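Local coordinates for N-hydroxyarylamine O-acetyltransferase (Bacillus cereus, PDB 4DMO), which acts as an arylamine N-acetyltransferase with a non-canonical Cys-His-Glu catalytic triad, and probably also O-acetylates N-hydroxyarylamines, at residues S102-D107 with M157-N162; H90-T95 with Y186-E191; Y151-E156 with Y163-R168; C71-P76 with T200-I205. One frame throughout, in Å; residues are numbered along the deposited sequence.

Contact 1 (S102-D107 with M157-N162)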
# COMPACT_ATOMS: atom_id res chain seq x y z
N SER A 102 -16.07 14.47 1.78
CA SER A 102 -15.49 15.70 1.25
C SER A 102 -14.58 16.41 2.27
O SER A 102 -14.79 17.56 2.61
CB SER A 102 -16.60 16.67 0.81
OG SER A 102 -17.34 16.15 -0.28
N ILE A 103 -13.55 15.73 2.74
CA ILE A 103 -12.61 16.35 3.66
C ILE A 103 -11.33 15.55 3.63
O ILE A 103 -11.33 14.40 3.19
CB ILE A 103 -13.11 16.31 5.12
CG1 ILE A 103 -13.55 14.90 5.49
CG2 ILE A 103 -14.25 17.30 5.35
CD1 ILE A 103 -13.63 14.68 6.95
N TRP A 104 -10.26 16.13 4.16
CA TRP A 104 -8.97 15.47 4.20
C TRP A 104 -8.92 14.49 5.33
O TRP A 104 -9.61 14.64 6.32
CB TRP A 104 -7.84 16.48 4.38
CG TRP A 104 -7.70 17.42 3.24
CD1 TRP A 104 -8.13 18.71 3.19
CD2 TRP A 104 -7.07 17.14 1.98
NE1 TRP A 104 -7.80 19.26 1.98
CE2 TRP A 104 -7.17 18.33 1.21
CE3 TRP A 104 -6.44 16.02 1.41
CZ2 TRP A 104 -6.66 18.42 -0.08
CZ3 TRP A 104 -5.93 16.12 0.13
CH2 TRP A 104 -6.06 17.31 -0.61
N ALA A 105 -8.13 13.44 5.14
CA ALA A 105 -7.74 12.56 6.22
C ALA A 105 -6.66 13.27 7.01
O ALA A 105 -6.28 14.40 6.68
CB ALA A 105 -7.22 11.24 5.68
N VAL A 106 -6.14 12.60 8.02
CA VAL A 106 -5.11 13.19 8.85
C VAL A 106 -3.94 13.64 8.01
O VAL A 106 -3.53 12.96 7.05
CB VAL A 106 -4.60 12.22 9.95
CG1 VAL A 106 -5.66 12.06 10.98
CG2 VAL A 106 -4.20 10.87 9.38
N ASP A 107 -3.40 14.80 8.39
CA ASP A 107 -2.33 15.45 7.64
C ASP A 107 -1.06 14.59 7.63
O ASP A 107 -0.60 14.14 8.67
CB ASP A 107 -2.01 16.82 8.24
CG ASP A 107 -1.05 17.58 7.42
OD1 ASP A 107 0.17 17.39 7.59
OD2 ASP A 107 -1.51 18.33 6.55
N MET A 157 -1.66 22.10 -7.29
CA MET A 157 -1.42 22.66 -5.99
C MET A 157 -2.70 22.49 -5.21
O MET A 157 -3.77 22.82 -5.70
CB MET A 157 -1.05 24.15 -6.12
CG MET A 157 -0.49 24.80 -4.86
SD MET A 157 1.07 24.10 -4.36
CE MET A 157 1.79 23.78 -5.97
N THR A 158 -2.58 21.89 -4.04
CA THR A 158 -3.65 21.87 -3.05
C THR A 158 -2.93 22.27 -1.80
O THR A 158 -1.71 22.50 -1.81
CB THR A 158 -4.30 20.46 -2.80
OG1 THR A 158 -3.35 19.60 -2.16
CG2 THR A 158 -4.77 19.80 -4.09
N GLU A 159 -3.67 22.31 -0.72
CA GLU A 159 -3.10 22.62 0.57
C GLU A 159 -2.40 21.38 1.17
O GLU A 159 -1.92 21.44 2.30
CB GLU A 159 -4.19 23.10 1.52
CG GLU A 159 -5.13 22.00 1.97
CD GLU A 159 -6.26 22.51 2.86
OE1 GLU A 159 -7.39 22.74 2.37
OE2 GLU A 159 -5.98 22.67 4.07
N LYS A 160 -2.38 20.26 0.44
CA LYS A 160 -1.78 19.03 0.98
C LYS A 160 -0.69 18.47 0.08
O LYS A 160 -0.21 17.36 0.28
CB LYS A 160 -2.85 17.97 1.20
CG LYS A 160 -3.91 18.32 2.23
CD LYS A 160 -3.31 18.71 3.62
CE LYS A 160 -4.44 18.92 4.65
NZ LYS A 160 -3.91 19.24 6.03
N GLY A 161 -0.30 19.24 -0.93
CA GLY A 161 0.71 18.77 -1.85
C GLY A 161 0.79 19.65 -3.08
O GLY A 161 0.11 20.67 -3.18
N ASN A 162 1.65 19.25 -4.02
CA ASN A 162 1.71 19.91 -5.31
C ASN A 162 1.43 18.95 -6.45
O ASN A 162 1.52 19.34 -7.61
CB ASN A 162 3.05 20.61 -5.52
CG ASN A 162 4.21 19.83 -5.03
OD1 ASN A 162 4.35 18.63 -5.30
ND2 ASN A 162 5.07 20.49 -4.26
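W104 and K160 both swing CG opposite their own carbonyl carbon, chi1 -64° in each, and a bend at chi2 of K160 (-55°) lays the lysine chain across the indole. The two side chains run past each other in opposite directions. CG of K160 sits over the middle of one indole face, 3.3 Å from the centroid of the six-membered ring, a close CH-pi contact; K160 CG to W104 CD2 is 3.4 Å. The ammonium end carries on beyond the ring, where it is at best a weak cation-pi partner, and NZ of K160 forms a salt bridge of 2.6 Å with OD2 of D107, using that oxygen's anti lone pair. The lysine is thus held along its length by a ring and at its tip by a carboxylate. OE1 of E159 approaches the ring obliquely, 3.5 Å from NE1 of W104. Within the turn, OG1 of T158 accepts from N of K160 at 2.9 Å, an ST turn. W104 also lies edge-to-face with Y97, and both residues line the site of the bound piperidinium sulfonate: a surface pocket wall, with a hairpin turn laid over one face of its tryptophan.

Contact 2 (H90-T95 with Y186-E191)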
# COMPACT_ATOMS: atom_id res chain seq x y z
N HIS A 90 12.65 7.23 -4.54
CA HIS A 90 12.54 8.18 -3.44
C HIS A 90 11.18 8.05 -2.76
O HIS A 90 10.20 7.71 -3.39
CB HIS A 90 12.73 9.61 -3.98
CG HIS A 90 13.91 9.75 -4.90
ND1 HIS A 90 15.19 10.03 -4.44
CD2 HIS A 90 14.01 9.65 -6.25
CE1 HIS A 90 16.02 10.08 -5.47
NE2 HIS A 90 15.33 9.85 -6.58
N LEU A 91 11.12 8.34 -1.47
CA LEU A 91 9.87 8.38 -0.76
C LEU A 91 9.30 9.80 -0.86
O LEU A 91 10.04 10.78 -0.97
CB LEU A 91 10.07 8.02 0.71
CG LEU A 91 10.38 6.57 1.04
CD1 LEU A 91 10.52 6.38 2.53
CD2 LEU A 91 9.28 5.69 0.51
N VAL A 92 7.98 9.88 -0.84
CA VAL A 92 7.29 11.14 -0.78
C VAL A 92 6.20 11.05 0.26
O VAL A 92 5.72 9.95 0.61
CB VAL A 92 6.67 11.52 -2.14
CG1 VAL A 92 7.78 11.72 -3.17
CG2 VAL A 92 5.70 10.47 -2.59
N SER A 93 5.80 12.23 0.74
CA SER A 93 4.80 12.36 1.77
C SER A 93 3.57 13.03 1.20
O SER A 93 3.67 13.90 0.34
CB SER A 93 5.37 13.19 2.94
OG SER A 93 4.34 13.69 3.79
N GLY A 94 2.42 12.65 1.71
CA GLY A 94 1.17 13.22 1.28
C GLY A 94 0.07 13.01 2.28
O GLY A 94 0.31 12.55 3.40
N THR A 95 -1.14 13.37 1.86
CA THR A 95 -2.30 13.28 2.69
C THR A 95 -3.44 12.72 1.85
O THR A 95 -3.70 13.21 0.75
CB THR A 95 -2.71 14.67 3.23
OG1 THR A 95 -1.62 15.26 3.96
CG2 THR A 95 -3.94 14.55 4.12
N TYR A 186 -5.17 10.82 -3.19
CA TYR A 186 -4.42 11.64 -2.27
C TYR A 186 -3.60 12.71 -2.99
O TYR A 186 -3.34 12.63 -4.21
CB TYR A 186 -3.52 10.79 -1.39
CG TYR A 186 -2.51 9.97 -2.16
CD1 TYR A 186 -2.73 8.61 -2.41
CD2 TYR A 186 -1.33 10.54 -2.60
CE1 TYR A 186 -1.81 7.87 -3.10
CE2 TYR A 186 -0.40 9.80 -3.28
CZ TYR A 186 -0.64 8.47 -3.53
OH TYR A 186 0.29 7.73 -4.23
N ALA A 187 -3.27 13.73 -2.20
CA ALA A 187 -2.37 14.77 -2.60
C ALA A 187 -1.02 14.48 -1.98
O ALA A 187 -0.95 13.97 -0.85
CB ALA A 187 -2.91 16.13 -2.11
N PHE A 188 0.05 14.80 -2.70
CA PHE A 188 1.40 14.64 -2.16
C PHE A 188 2.33 15.72 -2.68
O PHE A 188 2.02 16.37 -3.67
CB PHE A 188 1.98 13.27 -2.52
CG PHE A 188 2.16 13.05 -4.01
CD1 PHE A 188 1.10 12.66 -4.80
CD2 PHE A 188 3.41 13.19 -4.60
CE1 PHE A 188 1.26 12.44 -6.16
CE2 PHE A 188 3.57 12.98 -5.96
CZ PHE A 188 2.50 12.59 -6.74
N TYR A 189 3.44 15.91 -1.98
CA TYR A 189 4.52 16.78 -2.42
C TYR A 189 5.60 15.94 -3.12
O TYR A 189 5.94 14.84 -2.66
CB TYR A 189 5.13 17.50 -1.20
CG TYR A 189 4.20 18.43 -0.49
CD1 TYR A 189 3.95 19.71 -1.01
CD2 TYR A 189 3.55 18.06 0.70
CE1 TYR A 189 3.08 20.61 -0.35
CE2 TYR A 189 2.67 18.96 1.38
CZ TYR A 189 2.45 20.23 0.82
OH TYR A 189 1.60 21.14 1.42
N ILE A 190 6.12 16.42 -4.25
CA ILE A 190 7.14 15.69 -5.02
C ILE A 190 8.49 15.69 -4.31
O ILE A 190 9.37 14.87 -4.60
CB ILE A 190 7.31 16.28 -6.46
CG1 ILE A 190 8.14 15.35 -7.36
CG2 ILE A 190 7.97 17.66 -6.39
CD1 ILE A 190 7.63 13.91 -7.41
N GLU A 191 8.65 16.62 -3.38
CA GLU A 191 9.86 16.76 -2.56
C GLU A 191 10.17 15.48 -1.75
O GLU A 191 9.32 14.94 -1.04
CB GLU A 191 9.72 17.97 -1.63
CG GLU A 191 9.85 19.37 -2.33
CD GLU A 191 8.60 19.84 -3.11
OE1 GLU A 191 7.48 19.34 -2.87
OE2 GLU A 191 8.76 20.71 -3.98
O HOH W 1 6.93 14.64 -0.28
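S93 O takes the N-H of Y189 at 3.1 Å, and two residues along the strand T95 and A187 bond to each other twice, T95 N to A187 O at 2.8 Å and A187 N to T95 O at 3.0 Å. Between these lies G94 opposite F188, a non-hydrogen-bonded pair whose CA atoms are only 3.7 Å apart. Such an approach is possible because G94 has no side chain to collide with A187 O and CB of F188 on that face. With chi1 at -64°, V92 sets CG1 opposite its carbonyl carbon, near the carbonyl oxygens of Y189 and I190, and leaves CG2 to meet CD2 of F188 at 4.1 Å. This pairing lies in the middle of the large antiparallel sheet of the acetyltransferase fold, strand 88-98 running beside strand 183-188. Beyond the S93–Y189 bond the chains part, and a water bridges the gap: it accepts from S93 N at 2.9 Å and lies close to the carbonyl oxygens of Y189 and E191. Farther out, N162 holds the departing chain with both ends of its amide, OD1 to I190 N and ND2 to OE1 of E191. At the other end, OG1 of T95 accepts from S108 N.

Contact 3 (Y151-E156 with Y163-R168)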
# COMPACT_ATOMS: atom_id res chain seq x y z
N TYR A 151 -6.38 5.14 -12.72
CA TYR A 151 -5.50 6.01 -11.94
C TYR A 151 -4.66 6.91 -12.81
O TYR A 151 -4.19 6.49 -13.86
CB TYR A 151 -4.54 5.17 -11.07
CG TYR A 151 -5.26 4.29 -10.10
CD1 TYR A 151 -5.76 3.05 -10.49
CD2 TYR A 151 -5.49 4.71 -8.80
CE1 TYR A 151 -6.43 2.24 -9.58
CE2 TYR A 151 -6.19 3.91 -7.90
CZ TYR A 151 -6.64 2.67 -8.30
OH TYR A 151 -7.33 1.88 -7.42
N ARG A 152 -4.47 8.16 -12.39
CA ARG A 152 -3.64 9.10 -13.13
C ARG A 152 -3.11 10.16 -12.20
O ARG A 152 -3.73 10.51 -11.18
CB ARG A 152 -4.44 9.76 -14.28
CG ARG A 152 -5.23 10.99 -13.85
CD ARG A 152 -6.15 11.57 -14.94
NE ARG A 152 -7.13 12.51 -14.38
CZ ARG A 152 -8.14 13.06 -15.07
NH1 ARG A 152 -8.32 12.77 -16.35
NH2 ARG A 152 -9.00 13.89 -14.47
N ILE A 153 -2.00 10.74 -12.59
CA ILE A 153 -1.40 11.81 -11.81
C ILE A 153 -1.66 13.16 -12.47
O ILE A 153 -1.65 13.26 -13.69
CB ILE A 153 0.11 11.61 -11.72
CG1 ILE A 153 0.42 10.37 -10.87
CG2 ILE A 153 0.78 12.87 -11.19
CD1 ILE A 153 1.88 10.06 -10.81
N ARG A 154 -1.91 14.19 -11.67
CA ARG A 154 -1.96 15.54 -12.21
C ARG A 154 -1.16 16.45 -11.32
O ARG A 154 -1.16 16.31 -10.09
CB ARG A 154 -3.41 16.03 -12.36
CG ARG A 154 -4.19 15.30 -13.44
CD ARG A 154 -5.38 16.14 -13.97
NE ARG A 154 -6.46 16.26 -12.99
CZ ARG A 154 -6.77 17.38 -12.32
NH1 ARG A 154 -6.09 18.50 -12.50
NH2 ARG A 154 -7.76 17.37 -11.44
N LYS A 155 -0.43 17.36 -11.94
CA LYS A 155 0.23 18.42 -11.21
C LYS A 155 -0.87 19.37 -10.78
O LYS A 155 -1.61 19.90 -11.61
CB LYS A 155 1.26 19.13 -12.09
CG LYS A 155 2.36 19.87 -11.33
CD LYS A 155 3.30 20.62 -12.29
CE LYS A 155 4.58 21.11 -11.61
NZ LYS A 155 4.28 22.07 -10.50
N GLU A 156 -1.01 19.55 -9.48
CA GLU A 156 -2.04 20.43 -8.95
C GLU A 156 -1.78 20.80 -7.49
O GLU A 156 -1.70 19.95 -6.60
CB GLU A 156 -3.40 19.79 -9.07
CG GLU A 156 -4.49 20.72 -8.59
CD GLU A 156 -5.88 20.19 -8.86
OE1 GLU A 156 -6.57 19.85 -7.89
OE2 GLU A 156 -6.28 20.12 -10.06
N TYR A 163 1.10 17.69 -6.12
CA TYR A 163 0.62 16.72 -7.12
C TYR A 163 -0.56 15.96 -6.53
O TYR A 163 -0.84 16.03 -5.33
CB TYR A 163 1.70 15.73 -7.51
CG TYR A 163 2.74 16.26 -8.48
CD1 TYR A 163 2.59 16.07 -9.84
CD2 TYR A 163 3.86 16.94 -8.03
CE1 TYR A 163 3.51 16.54 -10.73
CE2 TYR A 163 4.81 17.40 -8.91
CZ TYR A 163 4.63 17.20 -10.27
OH TYR A 163 5.54 17.65 -11.21
N ILE A 164 -1.26 15.24 -7.37
CA ILE A 164 -2.39 14.47 -6.91
C ILE A 164 -2.45 13.16 -7.65
O ILE A 164 -2.02 13.05 -8.81
CB ILE A 164 -3.75 15.20 -7.10
CG1 ILE A 164 -4.11 15.34 -8.58
CG2 ILE A 164 -3.75 16.56 -6.39
CD1 ILE A 164 -5.50 16.03 -8.81
N LEU A 165 -2.98 12.16 -6.94
CA LEU A 165 -3.35 10.90 -7.55
C LEU A 165 -4.85 10.82 -7.59
O LEU A 165 -5.52 10.80 -6.54
CB LEU A 165 -2.80 9.72 -6.75
CG LEU A 165 -3.21 8.44 -7.44
CD1 LEU A 165 -2.41 8.27 -8.70
CD2 LEU A 165 -3.06 7.24 -6.53
N GLU A 166 -5.37 10.81 -8.81
CA GLU A 166 -6.79 10.74 -9.05
C GLU A 166 -7.15 9.34 -9.48
O GLU A 166 -6.35 8.61 -10.01
CB GLU A 166 -7.18 11.71 -10.17
CG GLU A 166 -7.64 13.06 -9.71
CD GLU A 166 -7.84 14.00 -10.87
OE1 GLU A 166 -7.12 13.84 -11.88
OE2 GLU A 166 -8.72 14.88 -10.79
N MET A 167 -8.40 8.98 -9.26
CA MET A 167 -8.83 7.64 -9.58
C MET A 167 -10.33 7.55 -9.83
O MET A 167 -11.13 8.39 -9.37
CB MET A 167 -8.49 6.70 -8.43
CG MET A 167 -9.35 6.93 -7.18
SD MET A 167 -8.74 6.10 -5.69
CE MET A 167 -9.94 6.62 -4.44
N ARG A 168 -10.72 6.49 -10.52
CA ARG A 168 -12.12 6.16 -10.59
C ARG A 168 -12.34 4.65 -10.67
O ARG A 168 -11.51 3.93 -11.24
CB ARG A 168 -12.74 6.90 -11.77
CG ARG A 168 -12.06 6.66 -13.07
CD ARG A 168 -12.57 7.67 -14.11
NE ARG A 168 -13.31 7.09 -15.23
CZ ARG A 168 -12.75 6.64 -16.35
NH1 ARG A 168 -11.43 6.65 -16.48
NH2 ARG A 168 -13.50 6.15 -17.31
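E166 OE1 is gripped from both faces of its carboxylate plane at once, by R154 NE at 2.7 Å and R152 NE at 2.8 Å. R154 bends at chi3 (-71°), which turns its guanidinium side-on, and its NH2 takes OE2 of E166 at 2.7 Å as well; R152 instead runs extended beside the glutamate. The third nitrogen of R154, NH1, reaches forward along its own strand to OE2 of E156 at 2.9 Å. Two arginines and two glutamates thus form one network in which the buried E166 is probably anionic. CD1 of I164 lies over one face of the R154 guanidinium, 3.7 Å from NH2. The other face of the sheet, with Y151, I153, Y163, L165 and M167, is largely apolar. There CG of K155 lies over the Y163 ring, 3.6 Å from CE1, and CB of M167 meets CD2 of Y151 at 3.6 Å, with its sulfur oblique to the ring as a Met-aromatic pair. R152 also makes a cation-pi contact with W182 of the ligand pocket. Backbone bonds join R152 to E166 and R154 to I164 in both directions, as in a regular antiparallel beta hairpin.

Contact 4 (C71-P76 with T200-I205)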
# COMPACT_ATOMS: atom_id res chain seq x y z
N CYS A 71 0.24 2.01 4.59
CA CYS A 71 0.95 2.65 3.50
C CYS A 71 2.40 2.95 3.87
O CYS A 71 3.27 2.82 3.03
CB CYS A 71 0.23 3.95 3.07
SG CYS A 71 0.26 5.25 4.27
N TYR A 72 2.65 3.36 5.11
CA TYR A 72 3.97 3.75 5.56
C TYR A 72 4.84 2.55 5.87
O TYR A 72 6.01 2.72 6.25
CB TYR A 72 3.89 4.68 6.80
CG TYR A 72 3.03 4.12 7.93
CD1 TYR A 72 1.74 4.60 8.15
CD2 TYR A 72 3.49 3.09 8.73
CE1 TYR A 72 0.93 4.07 9.18
CE2 TYR A 72 2.69 2.56 9.75
CZ TYR A 72 1.43 3.06 9.97
OH TYR A 72 0.66 2.52 10.96
N GLU A 73 4.26 1.35 5.76
CA GLU A 73 5.03 0.11 5.83
C GLU A 73 5.16 -0.54 4.43
O GLU A 73 6.24 -0.99 4.05
CB GLU A 73 4.40 -0.87 6.83
CG GLU A 73 4.35 -0.36 8.26
CD GLU A 73 3.45 -1.22 9.18
OE1 GLU A 73 3.94 -1.77 10.18
OE2 GLU A 73 2.24 -1.35 8.89
N LEU A 74 4.07 -0.60 3.66
CA LEU A 74 4.13 -1.32 2.36
C LEU A 74 4.94 -0.53 1.35
O LEU A 74 5.74 -1.10 0.62
CB LEU A 74 2.73 -1.61 1.79
CG LEU A 74 1.81 -2.46 2.68
CD1 LEU A 74 0.45 -2.83 2.05
CD2 LEU A 74 2.51 -3.71 3.11
N ASN A 75 4.76 0.78 1.29
CA ASN A 75 5.49 1.54 0.29
C ASN A 75 7.00 1.66 0.57
O ASN A 75 7.81 1.52 -0.35
CB ASN A 75 4.83 2.90 0.03
CG ASN A 75 3.61 2.76 -0.81
OD1 ASN A 75 3.58 1.94 -1.71
ND2 ASN A 75 2.57 3.51 -0.49
N PRO A 76 7.38 1.85 1.85
CA PRO A 76 8.83 1.77 2.11
C PRO A 76 9.39 0.37 1.87
O PRO A 76 10.52 0.25 1.40
CB PRO A 76 8.93 2.15 3.58
CG PRO A 76 7.75 3.08 3.78
CD PRO A 76 6.65 2.43 2.98
N THR A 200 7.10 9.34 11.25
CA THR A 200 6.16 10.37 11.61
C THR A 200 4.75 10.10 11.11
O THR A 200 3.74 10.39 11.78
CB THR A 200 6.69 11.75 11.12
OG1 THR A 200 7.76 12.15 12.00
CG2 THR A 200 5.60 12.84 11.11
N ALA A 201 4.64 9.52 9.92
CA ALA A 201 3.32 9.15 9.40
C ALA A 201 2.73 8.06 10.30
O ALA A 201 1.55 8.08 10.66
CB ALA A 201 3.43 8.68 7.94
N GLN A 202 3.58 7.11 10.68
CA GLN A 202 3.15 6.07 11.61
C GLN A 202 2.60 6.64 12.91
O GLN A 202 1.50 6.28 13.32
CB GLN A 202 4.32 5.11 11.93
CG GLN A 202 3.90 3.90 12.81
CD GLN A 202 4.96 2.80 12.83
OE1 GLN A 202 4.71 1.66 12.38
NE2 GLN A 202 6.14 3.11 13.35
N LYS A 203 3.36 7.54 13.52
CA LYS A 203 2.96 8.13 14.77
C LYS A 203 1.63 8.78 14.58
O LYS A 203 0.74 8.64 15.42
CB LYS A 203 4.01 9.15 15.25
CG LYS A 203 3.81 9.65 16.70
CD LYS A 203 4.85 10.75 17.10
CE LYS A 203 4.61 11.34 18.53
NZ LYS A 203 4.95 10.39 19.66
N ILE A 204 1.47 9.51 13.48
CA ILE A 204 0.22 10.18 13.19
C ILE A 204 -0.92 9.17 13.10
O ILE A 204 -1.95 9.32 13.75
CB ILE A 204 0.32 11.00 11.88
CG1 ILE A 204 1.20 12.22 12.11
CG2 ILE A 204 -1.06 11.43 11.43
CD1 ILE A 204 1.80 12.79 10.86
N ILE A 205 -0.74 8.14 12.29
CA ILE A 205 -1.80 7.15 12.10
C ILE A 205 -2.02 6.32 13.40
O ILE A 205 -3.16 5.98 13.75
CB ILE A 205 -1.47 6.21 10.88
CG1 ILE A 205 -1.52 6.98 9.54
CG2 ILE A 205 -2.40 5.02 10.85
CD1 ILE A 205 -2.82 7.69 9.23
O HOH W 2 1.95 0.80 12.24
O HOH W 3 5.74 -0.89 11.97
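Y72 reaches across from helix 71-84, its CB 4.2 Å from CB of A201 on helix 195-207. With chi1 at 52° its CG lies between the backbone N and the carbonyl carbon, and the ring turns a face to the second helix. Q202 covers that face: its CA stands over the ring centre, 3.8 Å from the centroid and 8° off the normal. The two flanks of the ring then meet different chemistry. CE1 packs on CB of I205 at 3.6 Å, whereas CE2 lies 3.4 Å from OE1 of Q202, whose amide stands 75° to the ring. At the tip, OH of Y72 is 2.5 Å from a water that also lies within bonding distance of OE1 of Q202. A second water links OE1 of Q202, at 2.8 Å, to OE1 of E73 at 2.7 Å. The glutamine's orientation is fixed by NE2, which bonds the carbonyl oxygen of K51, and E73 OE1 is also held by K61 and N44. C71, touching H110, is probably the nucleophilic cysteine of the triad. The polar groups of the two helices meet through water, with OE1 of Q202 the atom both waters share, while direct touch rests on the tyrosine ring.

How the contacts relate
Contact 2 touches each of the others. Its strand 183-188 is probably hydrogen-bonded to the hairpin of contact 3, Y186 O to L165 N at 2.8 Å, and to the turn of contact 1, F188 O to N162 N at 2.9 Å; the contact centres are about 12 and 11 Å apart. Contacts 1 and 3 share strand 149-158. Contact 4 packs against contact 1, V106 CG2 to I205 CD1 at 3.5 Å, but is about 9 Å from contact 3 by nearest atoms. The bound piperidinium propanesulfonate lies about 4 Å from the W104 side chain and about 5 and 7 Å from those of E156 and A187. H110, probably of the triad, touches C71 and Y186.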